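Local atomic coordinates of outer membrane protein Omp121 (Bacteroides thetaiotaomicron, PDB entry 5FQ8), a protein that probably imports nutrients across the bacterial outer membrane as a calcium-binding member of the TonB-dependent receptor family. Residues Q317-A322 against N377-E382; Q276-G281 against S289-T294; F584-A589 against G651-F656. All blocks are in the same frame, centred on the assembly; numbering follows the deposited sequence.

Contact 1. Residues Q317-A322 against N377-E382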
# COMPACT_ATOMS: atom_id res chain seq x y z
N GLN B 317 15.82 -17.23 -7.35
CA GLN B 317 16.78 -16.16 -7.46
C GLN B 317 16.52 -15.12 -6.38
O GLN B 317 15.38 -14.90 -5.99
CB GLN B 317 16.77 -15.51 -8.84
CG GLN B 317 15.59 -14.66 -9.17
CD GLN B 317 15.64 -14.20 -10.60
OE1 GLN B 317 15.34 -14.95 -11.52
NE2 GLN B 317 16.04 -12.95 -10.79
N LYS B 318 17.59 -14.52 -5.88
CA LYS B 318 17.48 -13.34 -5.05
C LYS B 318 18.38 -12.27 -5.64
O LYS B 318 19.60 -12.34 -5.51
CB LYS B 318 17.85 -13.61 -3.60
CG LYS B 318 17.08 -12.72 -2.64
CD LYS B 318 17.66 -12.72 -1.26
CE LYS B 318 18.61 -11.58 -1.10
NZ LYS B 318 19.40 -11.67 0.15
N ASN B 319 17.78 -11.27 -6.26
CA ASN B 319 18.49 -10.11 -6.75
C ASN B 319 18.43 -8.97 -5.74
O ASN B 319 17.39 -8.74 -5.12
CB ASN B 319 17.90 -9.63 -8.07
CG ASN B 319 17.84 -10.71 -9.11
OD1 ASN B 319 17.17 -11.71 -8.93
ND2 ASN B 319 18.51 -10.50 -10.21
N ASN B 320 19.54 -8.28 -5.59
CA ASN B 320 19.61 -6.97 -4.96
C ASN B 320 20.31 -6.05 -5.94
O ASN B 320 21.26 -6.47 -6.61
CB ASN B 320 20.38 -6.99 -3.65
CG ASN B 320 19.69 -7.80 -2.58
OD1 ASN B 320 19.90 -8.99 -2.47
ND2 ASN B 320 18.89 -7.14 -1.77
N PHE B 321 19.86 -4.82 -6.03
CA PHE B 321 20.32 -3.94 -7.09
C PHE B 321 20.73 -2.61 -6.50
O PHE B 321 20.10 -2.13 -5.56
CB PHE B 321 19.23 -3.75 -8.12
CG PHE B 321 19.71 -3.35 -9.47
CD1 PHE B 321 20.21 -2.09 -9.69
CD2 PHE B 321 19.63 -4.23 -10.53
CE1 PHE B 321 20.63 -1.72 -10.93
CE2 PHE B 321 20.06 -3.86 -11.77
CZ PHE B 321 20.55 -2.60 -11.97
N ALA B 322 21.81 -2.04 -7.03
CA ALA B 322 22.21 -0.68 -6.67
C ALA B 322 21.50 0.25 -7.65
O ALA B 322 21.92 0.42 -8.79
CB ALA B 322 23.72 -0.52 -6.70
N ASN B 377 16.38 -2.40 -2.47
CA ASN B 377 15.70 -2.76 -3.71
C ASN B 377 15.99 -4.23 -3.98
O ASN B 377 16.84 -4.60 -4.79
CB ASN B 377 16.15 -1.88 -4.87
CG ASN B 377 15.39 -2.18 -6.12
OD1 ASN B 377 14.44 -2.95 -6.12
ND2 ASN B 377 15.79 -1.56 -7.21
N GLU B 378 15.22 -5.09 -3.33
CA GLU B 378 15.46 -6.53 -3.35
C GLU B 378 14.40 -7.22 -4.19
O GLU B 378 13.31 -6.70 -4.38
CB GLU B 378 15.44 -7.07 -1.92
CG GLU B 378 15.90 -8.50 -1.78
CD GLU B 378 15.83 -8.98 -0.36
OE1 GLU B 378 16.55 -8.42 0.48
OE2 GLU B 378 15.04 -9.90 -0.10
N TYR B 379 14.76 -8.36 -4.75
CA TYR B 379 13.82 -9.19 -5.50
C TYR B 379 14.11 -10.64 -5.17
O TYR B 379 15.26 -11.05 -5.17
CB TYR B 379 13.94 -8.93 -6.99
CG TYR B 379 12.99 -9.68 -7.90
CD1 TYR B 379 11.74 -9.17 -8.20
CD2 TYR B 379 13.36 -10.85 -8.51
CE1 TYR B 379 10.89 -9.82 -9.05
CE2 TYR B 379 12.52 -11.52 -9.36
CZ TYR B 379 11.28 -11.00 -9.63
OH TYR B 379 10.43 -11.66 -10.48
N GLU B 380 13.06 -11.39 -4.86
CA GLU B 380 13.14 -12.82 -4.66
C GLU B 380 12.11 -13.48 -5.54
O GLU B 380 10.98 -13.00 -5.65
CB GLU B 380 12.92 -13.20 -3.20
CG GLU B 380 12.98 -14.69 -2.98
CD GLU B 380 12.75 -15.13 -1.57
OE1 GLU B 380 13.56 -14.80 -0.69
OE2 GLU B 380 11.75 -15.82 -1.34
N SER B 381 12.49 -14.56 -6.21
CA SER B 381 11.60 -15.21 -7.17
C SER B 381 11.67 -16.71 -7.00
O SER B 381 12.73 -17.27 -6.72
CB SER B 381 11.99 -14.80 -8.58
OG SER B 381 11.41 -15.66 -9.54
N GLU B 382 10.53 -17.37 -7.17
CA GLU B 382 10.46 -18.83 -7.16
C GLU B 382 9.73 -19.26 -8.42
O GLU B 382 8.76 -18.64 -8.81
CB GLU B 382 9.74 -19.33 -5.92
CG GLU B 382 10.67 -19.75 -4.80
CD GLU B 382 9.98 -19.95 -3.47
OE1 GLU B 382 9.42 -18.96 -2.94
OE2 GLU B 382 9.99 -21.09 -2.97
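Glu-378 is extended, its CG anti to the backbone N (chi1 -170°), which sends the carboxylate out along the face; Asn-320 tucks CG beside its own N (chi1 -66°), which leans its amide over Glu-378 CG, and the two side chains run alongside each other across antiparallel strands 306-320 and 376-394. Asn-320 ND2 rests 3.3 Å from Glu-378 CG and gives a weak hydrogen bond to Glu-378 OE1 at 3.5 Å. Lys-318, bent at chi3, crosses the same carboxylate; NZ stays 4.3 Å from Glu-378 OE1, an attraction rather than a salt bridge. With an alanine in place of Glu-378, the amide of Asn-320 would probably be freer to turn and Lys-318 would lack this nearby countercharge. Farther along this face, Glu-380 bonds Tyr-316 OH and salt-bridges Arg-453 of the second subunit.

The other face carries Gln-317, Asn-319 and Tyr-379. Asn-319 OD1 lies 3.9 Å from Tyr-379 CD2, at the ring edge; Phe-126, in the plug domain, stacks on the tyrosine. Between the faces, Tyr-379 N bonds Asn-319 O at 2.7 Å. The charged face thus meets the second subunit through Glu-380, whereas amides and an aromatic ring suit the side that receives the plug.

Contact 2. Residues Q276-G281 against S289-T294. With CA (calcium ion), chain M.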
# COMPACT_ATOMS: atom_id res chain seq x y z
N GLN B 276 24.30 -23.64 -8.28
CA GLN B 276 24.31 -22.62 -7.25
C GLN B 276 25.27 -21.52 -7.67
O GLN B 276 26.37 -21.80 -8.13
CB GLN B 276 24.72 -23.20 -5.90
CG GLN B 276 24.77 -22.21 -4.78
CD GLN B 276 26.09 -21.52 -4.68
OE1 GLN B 276 27.02 -21.87 -5.38
NE2 GLN B 276 26.18 -20.52 -3.83
N ILE B 277 24.84 -20.28 -7.50
CA ILE B 277 25.59 -19.09 -7.90
C ILE B 277 25.34 -18.00 -6.88
O ILE B 277 24.20 -17.80 -6.45
CB ILE B 277 25.19 -18.63 -9.31
CG1 ILE B 277 25.51 -19.70 -10.33
CG2 ILE B 277 25.88 -17.36 -9.68
CD1 ILE B 277 25.19 -19.31 -11.72
N SER B 278 26.39 -17.31 -6.47
CA SER B 278 26.26 -16.26 -5.46
C SER B 278 27.21 -15.13 -5.79
O SER B 278 28.40 -15.20 -5.49
CB SER B 278 26.53 -16.79 -4.06
OG SER B 278 25.40 -17.48 -3.59
N ASP B 279 26.67 -14.05 -6.33
CA ASP B 279 27.47 -12.94 -6.82
C ASP B 279 27.32 -11.74 -5.89
O ASP B 279 26.20 -11.37 -5.54
CB ASP B 279 27.04 -12.59 -8.24
CG ASP B 279 28.14 -11.99 -9.04
OD1 ASP B 279 29.12 -11.54 -8.42
OD2 ASP B 279 28.02 -11.99 -10.28
N ASP B 280 28.43 -11.15 -5.49
CA ASP B 280 28.46 -9.85 -4.82
C ASP B 280 29.44 -9.02 -5.61
O ASP B 280 30.65 -9.15 -5.44
CB ASP B 280 28.85 -9.98 -3.35
CG ASP B 280 28.88 -8.65 -2.61
OD1 ASP B 280 28.76 -7.57 -3.22
OD2 ASP B 280 29.05 -8.68 -1.38
N GLY B 281 28.92 -8.14 -6.47
CA GLY B 281 29.71 -7.46 -7.49
C GLY B 281 30.60 -6.37 -6.95
O GLY B 281 30.82 -6.23 -5.75
N SER B 289 23.84 -8.02 -5.66
CA SER B 289 23.77 -9.40 -5.26
C SER B 289 22.89 -10.17 -6.21
O SER B 289 21.92 -9.64 -6.74
CB SER B 289 23.29 -9.53 -3.84
OG SER B 289 24.34 -9.17 -2.97
N TYR B 290 23.27 -11.40 -6.44
CA TYR B 290 22.49 -12.32 -7.23
C TYR B 290 22.82 -13.69 -6.69
O TYR B 290 23.99 -14.05 -6.63
CB TYR B 290 22.83 -12.20 -8.70
CG TYR B 290 22.17 -13.16 -9.63
CD1 TYR B 290 20.80 -13.27 -9.70
CD2 TYR B 290 22.92 -13.93 -10.48
CE1 TYR B 290 20.21 -14.13 -10.58
CE2 TYR B 290 22.34 -14.78 -11.36
CZ TYR B 290 20.99 -14.89 -11.41
OH TYR B 290 20.45 -15.76 -12.30
N ASP B 291 21.80 -14.38 -6.21
CA ASP B 291 21.91 -15.78 -5.84
C ASP B 291 21.02 -16.55 -6.79
O ASP B 291 19.83 -16.26 -6.91
CB ASP B 291 21.48 -15.98 -4.39
CG ASP B 291 22.33 -15.22 -3.44
OD1 ASP B 291 23.53 -15.10 -3.69
OD2 ASP B 291 21.80 -14.71 -2.42
N LYS B 292 21.59 -17.50 -7.51
CA LYS B 292 20.82 -18.38 -8.36
C LYS B 292 20.91 -19.79 -7.80
O LYS B 292 21.98 -20.21 -7.36
CB LYS B 292 21.33 -18.31 -9.79
CG LYS B 292 20.54 -19.11 -10.78
CD LYS B 292 21.24 -19.18 -12.10
CE LYS B 292 20.37 -19.84 -13.13
NZ LYS B 292 21.05 -19.98 -14.42
N TYR B 293 19.77 -20.48 -7.74
CA TYR B 293 19.70 -21.89 -7.40
C TYR B 293 18.76 -22.56 -8.38
O TYR B 293 17.66 -22.07 -8.61
CB TYR B 293 19.18 -22.14 -5.98
CG TYR B 293 20.05 -21.73 -4.82
CD1 TYR B 293 19.96 -20.46 -4.28
CD2 TYR B 293 20.92 -22.62 -4.22
CE1 TYR B 293 20.73 -20.08 -3.21
CE2 TYR B 293 21.69 -22.24 -3.14
CZ TYR B 293 21.59 -20.97 -2.65
OH TYR B 293 22.35 -20.56 -1.58
N THR B 294 19.17 -23.68 -8.95
CA THR B 294 18.28 -24.48 -9.77
C THR B 294 18.33 -25.93 -9.34
O THR B 294 19.30 -26.37 -8.72
CB THR B 294 18.64 -24.41 -11.25
OG1 THR B 294 19.90 -25.06 -11.47
CG2 THR B 294 18.73 -22.97 -11.67
CA CA M . 29.35 -5.46 -3.83
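Ser-278 and Asp-291 face each other as a non-hydrogen-bonded pair, and where no backbone bond joins them, their side chains bond to each other. Each turns its polar group beside its own backbone N (chi1 -79° for the serine, -61° for the aspartate), and Ser-278 OG donates to Asp-291 OD1 at 3.0 Å, arriving from above the carboxylate plane. A short hydroxyl suits this place because it reaches the carboxylate without pushing the strands apart. One pair along on the same face, Gln-276 lays its CG 3.5 Å from Tyr-293 CE2, the aliphatic part of the glutamine running beside the ring. On the other face Ile-277 and Lys-292 lie side by side, with Ile-277 CD1 4.0 Å from Lys-292 CD.

The backbones hold this register through hydrogen bonds, among them a nearly straight one from Asp-279 N to Tyr-290 O at 2.7 Å. Strands 268-280 and 289-303 form a beta hairpin whose connecting loop wraps a calcium ion. Asp-280 binds the ion through OD1 at 2.3 Å and Gly-281 through its carbonyl O at 2.5 Å; Ile-283, Thr-285 and Asp-288 complete the site. Two carboxylates and three carbonyls make the all-oxygen shell that calcium favours. Ser-289 OG steadies the returning end of the loop by bonding Asp-286 O.

Farther out, the extended chain of Lys-292 carries NZ to the carbonyls of Ser-58, Asn-131 and Ile-133 in the plug domain, so that three acceptors satisfy a charge on a buried residue. Tyr-293, on the opposite face, comes within about 4 Å of a bound 3-decanoyloxypropyl decanoate, a lipid-like neighbour for which an aromatic side chain is well suited.

Contact 3. Residues F584-A589 against G651-F656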
# COMPACT_ATOMS: atom_id res chain seq x y z
N PHE B 584 31.00 -30.53 -48.72
CA PHE B 584 29.57 -30.28 -48.59
C PHE B 584 29.23 -29.05 -49.42
O PHE B 584 30.01 -28.10 -49.48
CB PHE B 584 29.20 -30.08 -47.11
CG PHE B 584 27.73 -30.02 -46.85
CD1 PHE B 584 26.93 -31.12 -47.07
CD2 PHE B 584 27.15 -28.86 -46.35
CE1 PHE B 584 25.57 -31.07 -46.83
CE2 PHE B 584 25.80 -28.81 -46.11
CZ PHE B 584 25.01 -29.91 -46.34
N GLY B 585 28.09 -29.11 -50.10
CA GLY B 585 27.61 -28.02 -50.92
C GLY B 585 26.10 -28.07 -51.01
O GLY B 585 25.54 -28.92 -51.69
N LYS B 586 25.45 -27.14 -50.32
CA LYS B 586 24.00 -27.12 -50.14
C LYS B 586 23.49 -25.73 -50.46
O LYS B 586 24.06 -24.74 -49.99
CB LYS B 586 23.65 -27.49 -48.70
CG LYS B 586 22.24 -27.23 -48.26
CD LYS B 586 22.20 -27.18 -46.75
CE LYS B 586 20.79 -27.09 -46.19
NZ LYS B 586 20.09 -28.41 -46.25
N ILE B 587 22.43 -25.64 -51.25
CA ILE B 587 21.82 -24.36 -51.58
C ILE B 587 20.41 -24.33 -51.00
O ILE B 587 19.72 -25.35 -50.97
CB ILE B 587 21.83 -24.10 -53.10
CG1 ILE B 587 21.43 -22.66 -53.40
CG2 ILE B 587 20.91 -25.03 -53.82
CD1 ILE B 587 21.30 -22.35 -54.86
N ARG B 588 20.00 -23.15 -50.51
CA ARG B 588 18.84 -22.98 -49.63
C ARG B 588 17.91 -21.89 -50.15
O ARG B 588 18.37 -20.89 -50.70
CB ARG B 588 19.27 -22.59 -48.22
CG ARG B 588 19.31 -23.71 -47.24
CD ARG B 588 19.44 -23.18 -45.84
NE ARG B 588 20.82 -22.93 -45.44
CZ ARG B 588 21.37 -21.73 -45.41
NH1 ARG B 588 20.66 -20.68 -45.77
NH2 ARG B 588 22.63 -21.58 -45.02
N ALA B 589 16.61 -22.06 -49.90
CA ALA B 589 15.66 -21.02 -50.24
C ALA B 589 14.38 -21.20 -49.43
O ALA B 589 13.98 -22.32 -49.13
CB ALA B 589 15.34 -21.01 -51.73
N GLY B 651 20.19 -18.92 -49.42
CA GLY B 651 21.43 -19.16 -48.71
C GLY B 651 22.26 -20.25 -49.32
O GLY B 651 21.75 -21.12 -50.04
N LEU B 652 23.57 -20.21 -49.03
CA LEU B 652 24.55 -21.16 -49.55
C LEU B 652 25.50 -21.61 -48.45
O LEU B 652 26.02 -20.79 -47.69
CB LEU B 652 25.36 -20.56 -50.70
CG LEU B 652 26.47 -21.42 -51.32
CD1 LEU B 652 25.92 -22.72 -51.84
CD2 LEU B 652 27.10 -20.68 -52.44
N ASN B 653 25.74 -22.91 -48.39
CA ASN B 653 26.57 -23.53 -47.37
C ASN B 653 27.51 -24.51 -48.06
O ASN B 653 27.05 -25.41 -48.77
CB ASN B 653 25.69 -24.23 -46.34
CG ASN B 653 26.47 -24.84 -45.21
OD1 ASN B 653 27.59 -24.44 -44.92
ND2 ASN B 653 25.88 -25.82 -44.55
N MET B 654 28.82 -24.33 -47.88
CA MET B 654 29.79 -25.23 -48.47
C MET B 654 30.92 -25.53 -47.50
O MET B 654 31.36 -24.66 -46.74
CB MET B 654 30.39 -24.67 -49.75
CG MET B 654 29.46 -24.64 -50.93
SD MET B 654 30.32 -24.11 -52.39
CE MET B 654 29.02 -24.18 -53.60
N ALA B 655 31.41 -26.76 -47.55
CA ALA B 655 32.58 -27.17 -46.79
C ALA B 655 33.59 -27.78 -47.75
O ALA B 655 33.24 -28.26 -48.82
CB ALA B 655 32.22 -28.16 -45.69
N PHE B 656 34.86 -27.74 -47.35
CA PHE B 656 35.93 -28.24 -48.21
C PHE B 656 36.98 -28.96 -47.37
O PHE B 656 37.06 -28.78 -46.15
CB PHE B 656 36.62 -27.11 -48.98
CG PHE B 656 35.67 -26.19 -49.70
CD1 PHE B 656 35.16 -26.53 -50.93
CD2 PHE B 656 35.32 -24.97 -49.14
CE1 PHE B 656 34.31 -25.68 -51.60
CE2 PHE B 656 34.46 -24.13 -49.79
CZ PHE B 656 33.95 -24.47 -51.02
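Phe-584 O accepts the 2.7 Å hydrogen bond from Ala-655 N and is also approached by Met-654 CA at 3.1 Å in a CA-H...O contact. The same pairing continues down the strands: Lys-586 N meets Asn-653 O at 2.8 Å, and Arg-588 N meets Gly-651 O at 2.7 Å.

One face is mixed, with Lys-586, Arg-588 and Asn-653 beside Phe-584 and Ala-655. Arg-588 folds back, bent at chi3, to lay a face of its guanidinium over the backbone of Gly-651 and Leu-652, with NH1 3.4 Å from Gly-651 CA. Glycine suits the position because a CB there would run into the arginine. The charge is met by a salt bridge to Asp-664 on the next strand. Lys-586 leads its ammonium away from the pair, to Ser-567 OG and the carbonyl of Lys-38, and weakly to that of Leu-40. Phe-584 turns a ring edge to the side-chain amide of Asn-653, the planes 71° apart, while its CB packs against the small Ala-655 CB at 3.9 Å.

The other face is apolar. Leu-652, with CG anti to the backbone N (chi1 178°) and chi2 at 58°, swings CD1 back across the strands to lie 3.3 Å from Lys-586 O. Met-654 CG packs on Gly-585 CA at 3.9 Å. Phe-570 touches Ile-587, Leu-652 and Met-654, and Phe-663 the last two, extending this apolar surface.

Strands with largely polar residues on one face and apolar ones on the other, the latter consistent with a lipid-facing wall, are what the transmembrane beta barrel of a TonB-dependent receptor requires.

How the contacts relate
All three contacts join antiparallel neighbours in the barrel wall, each partly buried rather than wholly core or surface. Contacts 1 and 2 are adjacent: strands 289-303 and 306-320 follow one another, and Asn-320 N lies 3.0 Å from Ser-289 O, a probable hydrogen bond. Contact 3 is remote, its centre about 47 Å from that of contact 1, on the opposite side of the chain's centre. Contacts 1 and 2 turn one face to the plug; in contact 3 Lys-586 reaches Lys-38. The other faces differ: charged toward a second subunit in contact 1, polar beside a calcium loop and a lipid-like molecule in contact 2, and apolar in contact 3, away from the metal sites.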